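Local coordinates for 3-dehydroquinate dehydratase (Clostridium difficile, PDB 4H3D), which catalyses the cis-dehydration of 3-dehydroquinate to 3-dehydroshikimate, the third step of the chorismate pathway, through an imine formed between the substrate and an active-site lysine, at residues V24-K29 / I49-D54; K32-E37 / Y70-Y75; L81-R86 / G112-I117. One frame throughout, in Å; residues are numbered along the deposited sequence.

Interaction 1 (V24-K29 / I49-D54); sequences VPIIGK and IEWRVD
One water spans the gap where the two strands part: it donates to G28 O at 2.6 Å and to R52 O, and accepts from W51 NE1 at 2.8 Å. Before this point strand 21-26 and strand 48-52 pair as the two parallel strands of a beta-alpha-beta unit in the TIM barrel; the segments 24-26 and 49-52 are inclined at 35°. The carbonyl oxygen of E50 receives the N-H of I26, with 2.8 Å from I26 N to E50 O and the donor almost in line with the C=O bond, while the CA-H of P25 makes a weaker contact with the same oxygen. On either side the ladder continues through E50 N to V24 O (2.9 Å) and R52 N to I26 O. Proline can sit here without costing a bond to strand 48-52, since V24 O and I26 N make the bonds to E50. The glutamate runs out extended (chi1 173°) on the face it shares with P25, bringing OE1 within 3.6 Å of P25 CB, while OE2 is hydrogen-bonded to T84 OG1.

The other face, covered by helices 31-41 and 62-76, suits large apolar groups. Here I26 CD1 meets I49 CG2 at 3.6 Å, and the W51 ring turns its CD1 edge to I26 O while V53 CG2 covers one face near the rim.

E50, W51 and R52 belong to the 3-dehydroquinate-binding site. At the end of the strand, R52 CB lies beside I26 O; bends at chi2 and chi3 then carry the guanidinium to D54, gripped side-on and in plane, NH2 to OD2 and NE to OD1 (2.8 Å), each oxygen using its syn lone pair.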
loop_
_atom_site.group_PDB
_atom_site.type_symbol
_atom_site.label_atom_id
_atom_site.label_comp_id
_atom_site.label_asym_id
_atom_site.label_seq_id
_atom_site.Cartn_x
_atom_site.Cartn_y
_atom_site.Cartn_z
ATOM N N VAL B 24 14.199 7.191 10.030
ATOM C CA VAL B 24 15.273 6.416 9.432
ATOM C C VAL B 24 16.334 6.128 10.488
ATOM O O VAL B 24 16.778 7.045 11.177
ATOM C CB VAL B 24 15.927 7.193 8.278
ATOM C CG1 VAL B 24 16.980 6.341 7.605
ATOM C CG2 VAL B 24 14.864 7.652 7.274
ATOM N N PRO B 25 16.740 4.846 10.636
ATOM C CA PRO B 25 17.768 4.526 11.611
ATOM C C PRO B 25 19.210 4.685 11.150
ATOM O O PRO B 25 19.520 4.561 9.957
ATOM C CB PRO B 25 17.518 3.034 11.927
ATOM C CG PRO B 25 16.813 2.507 10.793
ATOM C CD PRO B 25 16.062 3.639 10.138
ATOM N N ILE B 26 20.069 4.960 12.132
ATOM C CA ILE B 26 21.523 4.994 11.985
ATOM C C ILE B 26 21.964 3.738 12.724
ATOM O O ILE B 26 21.598 3.530 13.910
ATOM C CB ILE B 26 22.131 6.249 12.633
ATOM C CG1 ILE B 26 21.769 7.466 11.784
ATOM C CG2 ILE B 26 23.673 6.109 12.770
ATOM C CD1 ILE B 26 22.261 8.804 12.346
ATOM N N ILE B 27 22.724 2.892 12.048
ATOM C CA ILE B 27 23.118 1.603 12.605
ATOM C C ILE B 27 24.636 1.381 12.635
ATOM O O ILE B 27 25.107 0.247 12.755
ATOM C CB ILE B 27 22.423 0.454 11.818
ATOM C CG1 ILE B 27 22.797 0.491 10.336
ATOM C CG2 ILE B 27 20.912 0.569 11.939
ATOM C CD1 ILE B 27 22.301 -0.718 9.575
ATOM N N GLY B 28 25.389 2.474 12.548
ATOM C CA GLY B 28 26.853 2.424 12.524
ATOM C C GLY B 28 27.458 1.739 13.735
ATOM O O GLY B 28 26.942 1.843 14.847
ATOM N N LYS B 29 28.587 1.081 13.515
ATOM C CA LYS B 29 29.242 0.307 14.546
ATOM C C LYS B 29 30.225 1.157 15.362
ATOM O O LYS B 29 30.579 0.792 16.485
ATOM C CB LYS B 29 29.986 -0.855 13.887
ATOM C CG LYS B 29 29.708 -2.199 14.524
ATOM C CD LYS B 29 28.282 -2.669 14.182
ATOM C CE LYS B 29 27.927 -3.981 14.880
ATOM N NZ LYS B 29 28.035 -3.877 16.375
ATOM N N ILE B 49 15.170 10.880 12.999
ATOM C CA ILE B 49 16.314 10.006 12.897
ATOM C C ILE B 49 16.359 9.152 14.171
ATOM O O ILE B 49 16.174 9.669 15.262
ATOM C CB ILE B 49 17.621 10.790 12.751
ATOM C CG1 ILE B 49 17.671 11.462 11.375
ATOM C CG2 ILE B 49 18.816 9.861 12.925
ATOM C CD1 ILE B 49 18.892 12.385 11.147
ATOM N N GLU B 50 16.546 7.843 14.003
ATOM C CA GLU B 50 16.655 6.918 15.123
ATOM C C GLU B 50 18.084 6.450 15.233
ATOM O O GLU B 50 18.657 6.002 14.256
ATOM C CB GLU B 50 15.753 5.684 14.910
ATOM C CG GLU B 50 15.950 4.570 15.970
ATOM C CD GLU B 50 15.083 3.321 15.711
ATOM O OE1 GLU B 50 15.059 2.834 14.559
ATOM O OE2 GLU B 50 14.436 2.838 16.665
ATOM N N TRP B 51 18.678 6.570 16.410
ATOM C CA TRP B 51 19.996 6.000 16.626
ATOM C C TRP B 51 19.823 4.654 17.305
ATOM O O TRP B 51 19.383 4.578 18.469
ATOM C CB TRP B 51 20.905 6.924 17.441
ATOM C CG TRP B 51 22.272 6.355 17.665
ATOM C CD1 TRP B 51 22.920 5.441 16.876
ATOM C CD2 TRP B 51 23.211 6.716 18.704
ATOM N NE1 TRP B 51 24.175 5.173 17.388
ATOM C CE2 TRP B 51 24.384 5.954 18.493
ATOM C CE3 TRP B 51 23.171 7.597 19.781
ATOM C CZ2 TRP B 51 25.487 6.041 19.327
ATOM C CZ3 TRP B 51 24.279 7.679 20.607
ATOM C CH2 TRP B 51 25.414 6.901 20.378
ATOM N N ARG B 52 20.131 3.584 16.551
ATOM C CA ARG B 52 20.090 2.216 17.050
ATOM C C ARG B 52 21.425 1.976 17.692
ATOM O O ARG B 52 22.330 1.430 17.077
ATOM C CB ARG B 52 19.858 1.206 15.916
ATOM C CG ARG B 52 18.393 1.030 15.508
ATOM C CD ARG B 52 17.648 0.231 16.538
ATOM N NE ARG B 52 18.295 -1.073 16.745
ATOM C CZ ARG B 52 18.037 -2.166 16.028
ATOM N NH1 ARG B 52 17.129 -2.129 15.055
ATOM N NH2 ARG B 52 18.684 -3.305 16.287
ATOM N N VAL B 53 21.514 2.385 18.956
ATOM C CA VAL B 53 22.752 2.368 19.721
ATOM C C VAL B 53 23.253 0.954 20.051
ATOM O O VAL B 53 24.432 0.769 20.337
ATOM C CB VAL B 53 22.584 3.217 21.002
ATOM C CG1 VAL B 53 21.704 2.496 22.014
ATOM C CG2 VAL B 53 23.942 3.577 21.615
ATOM N N ASP B 54 22.374 -0.043 20.005
ATOM C CA ASP B 54 22.818 -1.442 20.239
ATOM C C ASP B 54 23.842 -1.913 19.186
ATOM O O ASP B 54 24.539 -2.878 19.424
ATOM C CB ASP B 54 21.649 -2.415 20.315
ATOM C CG ASP B 54 20.744 -2.330 19.118
ATOM O OD1 ASP B 54 20.030 -1.298 18.972
ATOM O OD2 ASP B 54 20.714 -3.303 18.345
HETATM O O HOH W 1 24.934 2.771 16.184
#

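Interaction 2 (K32-E37 / Y70-Y75); sequences KDIIKE and YELRSY
E71 meets I35 with the aliphatic part of its side chain: E71 CB lies 3.8 Å from I35 CD1. Beyond CG the glutamate is extended and crosses the isoleucine at about a right angle, so that OE1 passes 3.9 Å from I35 CG1. The carboxylate is paired instead with K31, through a salt bridge of OE2. Glutamate suits this border because its methylenes can pack against the isoleucine while its charged end pairs with K31.

One residue on, L72 sits where the CA atoms of the two segments come nearest, its CA 6.1 Å from that of I35. The tip of I35 reaches right down to the backbone here, with CD1 3.7 Å from L72 N. That reach follows from the bend at chi2 (-51°), which folds the delta methyl away from an extended course. L72 has its own CD1 more loosely against I34 CG2, at 4.4 Å, and also touches A38. I34 and L72 both also touch I26 of the strand beneath.

A turn of helix beyond E71, Y75 brings its ring across I35 at about a right angle. The gamma methyl of I35 approaches obliquely, with CG2 3.4 Å from Y75 CE2, and so one isoleucine is covered by E71, L72 and Y75 through its different branches. The tyrosine is only partly buried, its side chain also lying against K39 and K42, which suits a residue that has an apolar ring and a polar hydroxyl.

The axes of the two segments run 9.9 Å apart at 15°, as suits neighbouring, nearly parallel helices, here 31-41 and 62-76, of the outer layer of a TIM barrel.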
loop_
_atom_site.group_PDB
_atom_site.type_symbol
_atom_site.label_atom_id
_atom_site.label_comp_id
_atom_site.label_asym_id
_atom_site.label_seq_id
_atom_site.Cartn_x
_atom_site.Cartn_y
_atom_site.Cartn_z
ATOM N N LYS B 32 32.804 7.168 13.635
ATOM C CA LYS B 32 33.024 7.625 12.270
ATOM C C LYS B 32 31.850 7.252 11.351
ATOM O O LYS B 32 31.333 8.094 10.615
ATOM C CB LYS B 32 34.323 7.024 11.729
ATOM C CG LYS B 32 34.611 7.340 10.278
ATOM C CD LYS B 32 35.873 6.632 9.780
ATOM C CE LYS B 32 36.086 6.879 8.288
ATOM N NZ LYS B 32 37.304 6.191 7.761
ATOM N N ASP B 33 31.434 5.992 11.412
ATOM C CA ASP B 33 30.364 5.485 10.553
ATOM C C ASP B 33 29.004 6.125 10.888
ATOM O O ASP B 33 28.233 6.457 9.989
ATOM C CB ASP B 33 30.294 3.950 10.638
ATOM C CG ASP B 33 31.537 3.258 10.024
ATOM O OD1 ASP B 33 32.432 3.962 9.514
ATOM O OD2 ASP B 33 31.613 2.013 10.063
ATOM N N ILE B 34 28.736 6.301 12.180
ATOM C CA ILE B 34 27.501 6.941 12.662
ATOM C C ILE B 34 27.381 8.369 12.113
ATOM O O ILE B 34 26.336 8.762 11.580
ATOM C CB ILE B 34 27.474 6.931 14.210
ATOM C CG1 ILE B 34 27.251 5.494 14.699
ATOM C CG2 ILE B 34 26.376 7.841 14.769
ATOM C CD1 ILE B 34 27.483 5.296 16.167
ATOM N N ILE B 35 28.462 9.132 12.215
ATOM C CA ILE B 35 28.467 10.504 11.719
ATOM C C ILE B 35 28.332 10.523 10.201
ATOM O O ILE B 35 27.628 11.367 9.650
ATOM C CB ILE B 35 29.745 11.271 12.167
ATOM C CG1 ILE B 35 29.783 11.376 13.701
ATOM C CG2 ILE B 35 29.798 12.657 11.530
ATOM C CD1 ILE B 35 28.497 11.928 14.324
ATOM N N LYS B 36 28.995 9.581 9.529
ATOM C CA LYS B 36 28.910 9.468 8.075
ATOM C C LYS B 36 27.447 9.215 7.685
ATOM O O LYS B 36 26.920 9.853 6.763
ATOM C CB LYS B 36 29.822 8.341 7.571
ATOM C CG LYS B 36 30.119 8.357 6.073
ATOM C CD LYS B 36 28.920 7.948 5.225
ATOM C CE LYS B 36 29.251 7.939 3.732
ATOM N NZ LYS B 36 30.376 7.004 3.414
ATOM N N GLU B 37 26.789 8.301 8.396
ATOM C CA GLU B 37 25.367 8.029 8.149
ATOM C C GLU B 37 24.526 9.279 8.408
ATOM O O GLU B 37 23.639 9.600 7.634
ATOM C CB GLU B 37 24.853 6.883 9.036
ATOM C CG GLU B 37 25.251 5.487 8.614
ATOM C CD GLU B 37 24.842 4.454 9.668
ATOM O OE1 GLU B 37 23.798 3.761 9.489
ATOM O OE2 GLU B 37 25.531 4.388 10.710
ATOM N N TYR B 70 26.830 13.843 21.256
ATOM C CA TYR B 70 27.210 15.270 21.121
ATOM C C TYR B 70 27.448 15.620 19.679
ATOM O O TYR B 70 26.910 16.600 19.173
ATOM C CB TYR B 70 28.549 15.636 21.809
ATOM C CG TYR B 70 28.785 15.263 23.243
ATOM C CD1 TYR B 70 27.736 15.069 24.141
ATOM C CD2 TYR B 70 30.115 15.229 23.741
ATOM C CE1 TYR B 70 28.003 14.753 25.484
ATOM C CE2 TYR B 70 30.387 14.937 25.052
ATOM C CZ TYR B 70 29.340 14.698 25.930
ATOM O OH TYR B 70 29.638 14.409 27.235
ATOM N N GLU B 71 28.317 14.846 19.035
ATOM C CA GLU B 71 28.656 15.084 17.644
ATOM C C GLU B 71 27.460 14.928 16.726
ATOM O O GLU B 71 27.207 15.770 15.886
ATOM C CB GLU B 71 29.774 14.160 17.186
ATOM C CG GLU B 71 31.095 14.478 17.814
ATOM C CD GLU B 71 32.268 13.891 17.053
ATOM O OE1 GLU B 71 32.131 13.681 15.820
ATOM O OE2 GLU B 71 33.329 13.668 17.679
ATOM N N LEU B 72 26.735 13.835 16.904
ATOM C CA LEU B 72 25.566 13.559 16.113
ATOM C C LEU B 72 24.590 14.742 16.190
ATOM O O LEU B 72 24.109 15.233 15.166
ATOM C CB LEU B 72 24.912 12.273 16.627
ATOM C CG LEU B 72 23.672 11.724 15.934
ATOM C CD1 LEU B 72 23.923 11.492 14.459
ATOM C CD2 LEU B 72 23.263 10.406 16.630
ATOM N N ARG B 73 24.342 15.221 17.410
ATOM C CA ARG B 73 23.402 16.314 17.631
ATOM C C ARG B 73 23.829 17.530 16.818
ATOM O O ARG B 73 22.992 18.186 16.177
ATOM C CB ARG B 73 23.390 16.741 19.099
ATOM C CG ARG B 73 22.051 16.840 19.722
ATOM C CD ARG B 73 20.930 17.351 18.812
ATOM N NE ARG B 73 19.723 16.656 19.218
ATOM C CZ ARG B 73 18.588 16.592 18.531
ATOM N NH1 ARG B 73 18.437 17.199 17.357
ATOM N NH2 ARG B 73 17.594 15.907 19.044
ATOM N N SER B 74 25.135 17.825 16.840
ATOM C CA SER B 74 25.683 18.991 16.136
ATOM C C SER B 74 25.460 18.927 14.625
ATOM O O SER B 74 25.270 19.960 13.990
ATOM C CB SER B 74 27.184 19.168 16.427
ATOM O OG SER B 74 27.977 18.205 15.747
ATOM N N TYR B 75 25.496 17.720 14.055
ATOM C CA TYR B 75 25.286 17.544 12.600
ATOM C C TYR B 75 23.815 17.526 12.162
ATOM O O TYR B 75 23.503 17.985 11.074
ATOM C CB TYR B 75 25.950 16.261 12.071
ATOM C CG TYR B 75 27.430 16.363 11.827
ATOM C CD1 TYR B 75 27.923 16.956 10.665
ATOM C CD2 TYR B 75 28.341 15.839 12.733
ATOM C CE1 TYR B 75 29.297 17.047 10.428
ATOM C CE2 TYR B 75 29.713 15.917 12.509
ATOM C CZ TYR B 75 30.185 16.524 11.354
ATOM O OH TYR B 75 31.539 16.603 11.130
#

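Interaction 3 (L81-R86 / G112-I117); sequences LLFTFR and GLVDLI. With SHL (5-hydroxy-6-methyl-4-oxo-4H-pyran-2-carboxylic acid), chain I.
D115 meets the start of strand 81-84 with its whole side chain. Its CB lies 3.6 Å from L81 O, CG comes next to L81 N, and OD2 accepts that N-H at 2.9 Å from L81 N through its anti lone pair. OD2 also meets R73 in a salt bridge and OD1 pairs with K11, so both carboxylate oxygens have cationic partners. L81 O is doubly held in turn, by D115 N at 2.9 Å, in the carbonyl plane, and by L116 N at 3.2 Å, tilted from it. These bonds open the parallel pairing of strands 81-84 and 116-120 in a beta-alpha-beta unit of the TIM barrel, which F83 N extends with a 2.8 Å bond to L116 O. L82 CD1 touches L116 CB on one face, at 3.7 Å; on the other F83 CB meets I117 CG2, with V114 CG1 of the preceding loop also against F83 CB.

Past the pairing, R86 bends at chi2 and chi3 and lays its guanidinium over T84 CG2. D118 and E120 hold this substrate-binding arginine by salt bridges, and its NH2 donates to the hydroxyl oxygen OAC of the bound pyran acid, 3.2 Å away.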
loop_
_atom_site.group_PDB
_atom_site.type_symbol
_atom_site.label_atom_id
_atom_site.label_comp_id
_atom_site.label_asym_id
_atom_site.label_seq_id
_atom_site.Cartn_x
_atom_site.Cartn_y
_atom_site.Cartn_z
ATOM N N LEU B 81 15.449 13.389 17.308
ATOM C CA LEU B 81 16.287 12.210 17.453
ATOM C C LEU B 81 15.664 11.224 18.425
ATOM O O LEU B 81 15.357 11.575 19.586
ATOM C CB LEU B 81 17.682 12.608 17.954
ATOM C CG LEU B 81 18.699 11.494 18.176
ATOM C CD1 LEU B 81 19.009 10.779 16.883
ATOM C CD2 LEU B 81 19.995 12.083 18.784
ATOM N N LEU B 82 15.476 9.998 17.943
ATOM C CA LEU B 82 14.972 8.868 18.749
ATOM C C LEU B 82 16.159 7.998 19.161
ATOM O O LEU B 82 16.957 7.606 18.314
ATOM C CB LEU B 82 13.991 8.031 17.914
ATOM C CG LEU B 82 13.623 6.615 18.427
ATOM C CD1 LEU B 82 12.988 6.668 19.838
ATOM C CD2 LEU B 82 12.702 5.897 17.409
ATOM N N PHE B 83 16.273 7.706 20.456
ATOM C CA PHE B 83 17.353 6.872 20.994
ATOM C C PHE B 83 16.762 5.511 21.291
ATOM O O PHE B 83 15.801 5.413 22.040
ATOM C CB PHE B 83 17.902 7.496 22.268
ATOM C CG PHE B 83 19.053 6.753 22.863
ATOM C CD1 PHE B 83 20.306 6.872 22.328
ATOM C CD2 PHE B 83 18.883 5.954 23.982
ATOM C CE1 PHE B 83 21.402 6.189 22.884
ATOM C CE2 PHE B 83 19.974 5.280 24.547
ATOM C CZ PHE B 83 21.230 5.410 23.989
ATOM N N THR B 84 17.323 4.464 20.683
ATOM C CA THR B 84 16.811 3.101 20.839
ATOM C C THR B 84 17.910 2.065 21.070
ATOM O O THR B 84 18.746 1.844 20.202
ATOM C CB THR B 84 16.025 2.615 19.560
ATOM O OG1 THR B 84 14.921 3.501 19.283
ATOM C CG2 THR B 84 15.474 1.163 19.767
ATOM N N PHE B 85 17.904 1.427 22.242
ATOM C CA PHE B 85 18.746 0.245 22.456
ATOM C C PHE B 85 17.783 -0.931 22.319
ATOM O O PHE B 85 16.936 -1.148 23.190
ATOM C CB PHE B 85 19.427 0.189 23.835
ATOM C CG PHE B 85 20.346 -1.022 23.994
ATOM C CD1 PHE B 85 19.830 -2.278 24.243
ATOM C CD2 PHE B 85 21.709 -0.893 23.827
ATOM C CE1 PHE B 85 20.675 -3.386 24.338
ATOM C CE2 PHE B 85 22.540 -1.980 23.929
ATOM C CZ PHE B 85 22.026 -3.220 24.182
ATOM N N ARG B 86 17.868 -1.636 21.187
ATOM C CA ARG B 86 17.028 -2.795 20.903
ATOM C C ARG B 86 17.694 -4.019 21.515
ATOM O O ARG B 86 18.831 -4.336 21.190
ATOM C CB ARG B 86 16.877 -2.953 19.377
ATOM C CG ARG B 86 15.961 -4.073 18.934
ATOM C CD ARG B 86 14.507 -3.933 19.457
ATOM N NE ARG B 86 13.798 -2.781 18.896
ATOM C CZ ARG B 86 13.279 -1.770 19.596
ATOM N NH1 ARG B 86 13.341 -1.753 20.929
ATOM N NH2 ARG B 86 12.647 -0.793 18.955
ATOM N N GLY B 112 19.452 15.860 27.587
ATOM C CA GLY B 112 18.638 16.842 26.901
ATOM C C GLY B 112 18.886 16.799 25.387
ATOM O O GLY B 112 18.318 17.586 24.645
ATOM N N LEU B 113 19.711 15.854 24.932
ATOM C CA LEU B 113 20.054 15.743 23.507
ATOM C C LEU B 113 19.129 14.828 22.691
ATOM O O LEU B 113 19.182 14.861 21.459
ATOM C CB LEU B 113 21.508 15.271 23.345
ATOM C CG LEU B 113 22.571 16.157 24.002
ATOM C CD1 LEU B 113 23.974 15.627 23.707
ATOM C CD2 LEU B 113 22.441 17.603 23.527
ATOM N N VAL B 114 18.307 14.005 23.355
ATOM C CA VAL B 114 17.357 13.119 22.635
ATOM C C VAL B 114 15.922 13.575 22.847
ATOM O O VAL B 114 15.547 14.016 23.937
ATOM C CB VAL B 114 17.512 11.614 23.028
ATOM C CG1 VAL B 114 18.932 11.119 22.693
ATOM C CG2 VAL B 114 17.197 11.375 24.485
ATOM N N ASP B 115 15.120 13.457 21.801
ATOM C CA ASP B 115 13.735 13.910 21.817
ATOM C C ASP B 115 12.764 12.801 22.191
ATOM O O ASP B 115 11.692 13.077 22.759
ATOM C CB ASP B 115 13.404 14.491 20.457
ATOM C CG ASP B 115 14.293 15.641 20.119
ATOM O OD1 ASP B 115 14.186 16.675 20.807
ATOM O OD2 ASP B 115 15.115 15.516 19.192
ATOM N N LEU B 116 13.134 11.565 21.837
ATOM C CA LEU B 116 12.370 10.359 22.173
ATOM C C LEU B 116 13.314 9.220 22.509
ATOM O O LEU B 116 14.461 9.196 22.066
ATOM C CB LEU B 116 11.511 9.855 20.994
ATOM C CG LEU B 116 10.716 10.837 20.147
ATOM C CD1 LEU B 116 11.561 11.335 18.967
ATOM C CD2 LEU B 116 9.464 10.177 19.619
ATOM N N ILE B 117 12.813 8.271 23.287
ATOM C CA ILE B 117 13.526 7.035 23.563
ATOM C C ILE B 117 12.555 5.893 23.358
ATOM O O ILE B 117 11.352 6.072 23.530
ATOM C CB ILE B 117 14.113 6.941 25.012
ATOM C CG1 ILE B 117 13.018 7.144 26.075
ATOM C CG2 ILE B 117 15.217 7.931 25.184
ATOM C CD1 ILE B 117 13.488 6.812 27.536
HETATM O OAD SHL I . 11.342 -0.981 10.140
HETATM C CAH SHL I . 11.417 -2.094 10.718
HETATM O OAA SHL I . 11.595 -3.153 10.065
HETATM C CAK SHL I . 11.298 -2.132 12.162
HETATM O OAG SHL I . 11.089 -0.894 12.858
HETATM C CAF SHL I . 11.167 -0.881 14.265
HETATM C CAL SHL I . 11.104 0.311 14.908
HETATM C CAJ SHL I . 11.404 -2.058 14.884
HETATM O OAC SHL I . 11.511 -2.086 16.210
HETATM C CAI SHL I . 11.530 -3.223 14.182
HETATM C CAE SHL I . 11.473 -3.265 12.845
HETATM O OAB SHL I . 11.721 -4.364 14.826
#

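In the fold
Interactions 1 and 3 lie in one parallel barrel sheet, joined where strand 48-52 neighbours strand 81-84: W51 N bonds to L82 O at 2.8 Å, and E50 OE2 lies 2.7 Å from T84 OG1. D54 OD1 adds a further tie by accepting the backbone N-H of R86. Interaction 2 lies outside them in the helical layer. E37 links it to interaction 1 by a probable hydrogen bond, I27 N to E37 OE1 at 2.9 Å, and R73 links it to interaction 3, with NE 2.9 Å from L113 O. The E50 side chain lies about 5 Å from that of K174, the Schiff-base lysine, and about 5 Å from the bound pyran acid, to which R86 of interaction 3 is hydrogen-bonded.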